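Local coordinates for protein N-acetylneuraminic acid (Sialic acid) synthetase (Leptospira borgpetersenii serovar Hardjo-bovis, PDB 6NCS) that probably makes sialic acid or its 9-phosphate as a manganese-binding member of the NeuB family of TIM-barrel synthases, at residues Ser208-Gly213 with Glu229-Val234. Sequence-based numbering, arbitrary orientation.
Sequences SDHSKG and EKHYTV. With MN (manganese (II) ion), chain C.
With CG anti to the carbonyl carbon in both residues (chi1 -64° in His210, -75° in His231), the two imidazoles reach out from the ends of neighbouring parallel strands and converge on one manganese ion. His210 NE2 binds the metal at 2.1 Å and His231 NE2 at 2.2 Å. The rings meet rim to rim, neither lying over the other, with their planes at 56°. A water also binds the ion, and three atoms from beyond the two segments complete its coordination. That water donates to Glu229 OE1 at 2.5 Å, and because the Glu229 chain is extended, its carboxylate stands in the second shell, where OE2 forms a salt bridge with Lys125.

On the face of the sheet opposite Ser208 and Glu229, Asp209 and Lys230 run side by side. Bent at chi2, Lys230 brings NZ to Asp209 OD2 at 3.0 Å, nearly along the C-O axis, in a salt bridge. NZ also donates to Gly213 O at 2.7 Å, from above the carbonyl plane. Ser211 OG takes the syn side of Asp209 OD2 at 2.6 Å and accepts from Gly213 N in an ST turn, which helps to shape the loop after strand 205-209. Between the strands, Asp209 N donates to Glu229 O at 2.9 Å.

Strand 205-209, helix 215-222 and strand 227-231 form a beta-alpha-beta unit of the TIM barrel, whose metal site lies at the C-terminal strand ends. The buried lysine is thus gripped by a carboxylate and a loop carbonyl, an environment that would favour its charged form, while the manganese probably polarises the water held by Glu229.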
ATOM      1  N   SER A 208      11.172   6.879   5.426  1.00 10.45           N
ATOM      2  CA  SER A 208      11.500   7.596   6.651  1.00 13.40           C
ATOM      3  C   SER A 208      10.414   8.628   6.936  1.00 16.65           C
ATOM      4  O   SER A 208      10.113   9.461   6.078  1.00 15.57           O
ATOM      5  CB  SER A 208      12.871   8.276   6.531  1.00 13.60           C
ATOM      6  OG  SER A 208      13.192   8.940   7.737  1.00 20.68           O
ATOM      7  N   ASP A 209       9.825   8.576   8.128  1.00 13.77           N
ATOM      8  CA  ASP A 209       8.650   9.379   8.436  1.00 15.51           C
ATOM      9  C   ASP A 209       8.992  10.635   9.221  1.00 16.80           C
ATOM     10  O   ASP A 209       9.841  10.616  10.123  1.00 19.40           O
ATOM     11  CB  ASP A 209       7.622   8.582   9.238  1.00 16.98           C
ATOM     12  CG  ASP A 209       6.303   9.325   9.374  1.00 15.83           C
ATOM     13  OD1 ASP A 209       5.644   9.561   8.338  1.00 18.07           O
ATOM     14  OD2 ASP A 209       5.923   9.682  10.505  1.00 20.12           O
ATOM     15  N   HIS A 210       8.279  11.721   8.907  1.00 15.36           N
ATOM     16  CA  HIS A 210       8.346  12.957   9.682  1.00 16.48           C
ATOM     17  C   HIS A 210       6.947  13.480   9.989  1.00 17.32           C
ATOM     18  O   HIS A 210       6.743  14.686  10.168  1.00 18.55           O
ATOM     19  CB  HIS A 210       9.200  13.996   8.962  1.00 23.51           C
ATOM     20  CG  HIS A 210      10.627  13.574   8.837  1.00 30.18           C
ATOM     21  ND1 HIS A 210      11.125  12.952   7.712  1.00 28.05           N
ATOM     22  CD2 HIS A 210      11.642  13.601   9.734  1.00 29.96           C
ATOM     23  CE1 HIS A 210      12.399  12.658   7.904  1.00 33.36           C
ATOM     24  NE2 HIS A 210      12.736  13.039   9.123  1.00 31.21           N
ATOM     25  N   SER A 211       5.982  12.573  10.069  1.00 20.42           N
ATOM     26  CA  SER A 211       4.623  12.914  10.448  1.00 22.45           C
ATOM     27  C   SER A 211       4.453  12.842  11.962  1.00 20.40           C
ATOM     28  O   SER A 211       5.321  12.362  12.696  1.00 18.23           O
ATOM     29  CB  SER A 211       3.627  11.964   9.791  1.00 22.76           C
ATOM     30  OG  SER A 211       3.585  10.756  10.527  1.00 20.66           O
ATOM     31  N   LYS A 212       3.289  13.301  12.424  1.00 19.13           N
ATOM     32  CA  LYS A 212       2.951  13.294  13.840  1.00 19.64           C
ATOM     33  C   LYS A 212       2.255  12.006  14.286  1.00 19.98           C
ATOM     34  O   LYS A 212       1.631  11.989  15.351  1.00 23.94           O
ATOM     35  CB  LYS A 212       2.075  14.505  14.177  1.00 21.39           C
ATOM     36  CG  LYS A 212       2.805  15.843  14.075  1.00 23.62           C
ATOM     37  CD  LYS A 212       1.978  16.994  14.649  1.00 29.29           C
ATOM     38  CE  LYS A 212       0.766  17.299  13.776  1.00 48.85           C
ATOM     39  NZ  LYS A 212       0.130  18.613  14.108  1.00 56.99           N
ATOM     40  N   GLY A 213       2.346  10.931  13.513  1.00 21.87           N
ATOM     41  CA  GLY A 213       1.763   9.688  13.963  1.00 21.59           C
ATOM     42  C   GLY A 213       2.438   8.488  13.338  1.00 16.20           C
ATOM     43  O   GLY A 213       3.505   8.599  12.729  1.00 16.76           O
ATOM     44  N   GLU A 229      11.688   4.090   9.099  1.00 12.31           N
ATOM     45  CA  GLU A 229      12.369   4.913  10.086  1.00 10.70           C
ATOM     46  C   GLU A 229      11.350   5.878  10.679  1.00 17.26           C
ATOM     47  O   GLU A 229      10.580   6.500   9.941  1.00 15.96           O
ATOM     48  CB  GLU A 229      13.541   5.673   9.453  1.00 14.00           C
ATOM     49  CG  GLU A 229      14.348   6.472  10.454  1.00 14.64           C
ATOM     50  CD  GLU A 229      15.515   7.195   9.811  1.00 33.56           C
ATOM     51  OE1 GLU A 229      15.508   8.440   9.783  1.00 45.53           O
ATOM     52  OE2 GLU A 229      16.437   6.515   9.324  1.00 34.13           O
ATOM     53  N   LYS A 230      11.331   5.986  12.003  1.00 11.61           N
ATOM     54  CA  LYS A 230      10.367   6.831  12.701  1.00 12.25           C
ATOM     55  C   LYS A 230      11.068   7.515  13.860  1.00 15.69           C
ATOM     56  O   LYS A 230      11.752   6.849  14.641  1.00 12.88           O
ATOM     57  CB  LYS A 230       9.182   5.987  13.203  1.00 15.19           C
ATOM     58  CG  LYS A 230       8.175   6.716  14.087  1.00 15.92           C
ATOM     59  CD  LYS A 230       7.344   7.724  13.309  1.00 14.64           C
ATOM     60  CE  LYS A 230       6.617   8.681  14.261  1.00 15.03           C
ATOM     61  NZ  LYS A 230       5.875   9.751  13.506  1.00 18.45           N
ATOM     62  N   HIS A 231      10.924   8.836  13.969  1.00 13.77           N
ATOM     63  CA  HIS A 231      11.527   9.525  15.103  1.00 15.78           C
ATOM     64  C   HIS A 231      10.908   9.029  16.402  1.00 18.23           C
ATOM     65  O   HIS A 231       9.743   8.622  16.450  1.00 19.00           O
ATOM     66  CB  HIS A 231      11.356  11.038  14.990  1.00 15.48           C
ATOM     67  CG  HIS A 231      12.268  11.671  13.986  1.00 18.96           C
ATOM     68  ND1 HIS A 231      13.282  12.531  14.344  1.00 19.86           N
ATOM     69  CD2 HIS A 231      12.326  11.557  12.638  1.00 21.27           C
ATOM     70  CE1 HIS A 231      13.926  12.926  13.260  1.00 20.07           C
ATOM     71  NE2 HIS A 231      13.363  12.350  12.211  1.00 26.79           N
ATOM     72  N   TYR A 232      11.696   9.093  17.470  1.00 17.01           N
ATOM     73  CA  TYR A 232      11.400   8.328  18.668  1.00 15.33           C
ATOM     74  C   TYR A 232      11.801   9.119  19.906  1.00 17.55           C
ATOM     75  O   TYR A 232      12.836   9.795  19.924  1.00 16.85           O
ATOM     76  CB  TYR A 232      12.119   6.970  18.580  1.00 14.81           C
ATOM     77  CG  TYR A 232      12.260   6.227  19.880  1.00 16.26           C
ATOM     78  CD1 TYR A 232      11.140   5.803  20.586  1.00 16.43           C
ATOM     79  CD2 TYR A 232      13.515   5.918  20.389  1.00 16.12           C
ATOM     80  CE1 TYR A 232      11.271   5.122  21.783  1.00 16.24           C
ATOM     81  CE2 TYR A 232      13.652   5.222  21.580  1.00 19.41           C
ATOM     82  CZ  TYR A 232      12.526   4.830  22.271  1.00 18.97           C
ATOM     83  OH  TYR A 232      12.658   4.145  23.456  1.00 18.78           O
ATOM     84  N   THR A 233      10.945   9.061  20.924  1.00 17.09           N
ATOM     85  CA  THR A 233      11.172   9.711  22.208  1.00 18.05           C
ATOM     86  C   THR A 233      10.631   8.791  23.290  1.00 19.76           C
ATOM     87  O   THR A 233       9.685   8.037  23.050  1.00 24.41           O
ATOM     88  CB  THR A 233      10.478  11.085  22.287  1.00 18.74           C
ATOM     89  OG1 THR A 233      10.705  11.676  23.573  1.00 20.34           O
ATOM     90  CG2 THR A 233       8.968  10.955  22.062  1.00 20.53           C
ATOM     91  N   VAL A 234      11.229   8.837  24.485  1.00 19.30           N
ATOM     92  CA  VAL A 234      10.599   8.094  25.573  1.00 19.92           C
ATOM     93  C   VAL A 234       9.447   8.859  26.200  1.00 27.41           C
ATOM     94  O   VAL A 234       8.641   8.253  26.915  1.00 24.94           O
ATOM     95  CB  VAL A 234      11.578   7.678  26.686  1.00 25.19           C
ATOM     96  CG1 VAL A 234      12.625   6.711  26.136  1.00 23.41           C
ATOM     97  CG2 VAL A 234      12.196   8.891  27.352  1.00 30.02           C
TER
HETATM   98 MN    MN C 301      14.456  12.570  10.295  0.66 19.63          MN
HETATM   99  O   HOH W   1      12.106   9.260  10.527  1.00 29.39           O
HETATM  100  O   HOH W   2       8.787  10.631  12.782  1.00 18.04           O
HETATM  101  O   HOH W   3      14.407  10.610  10.248  1.00 24.55           O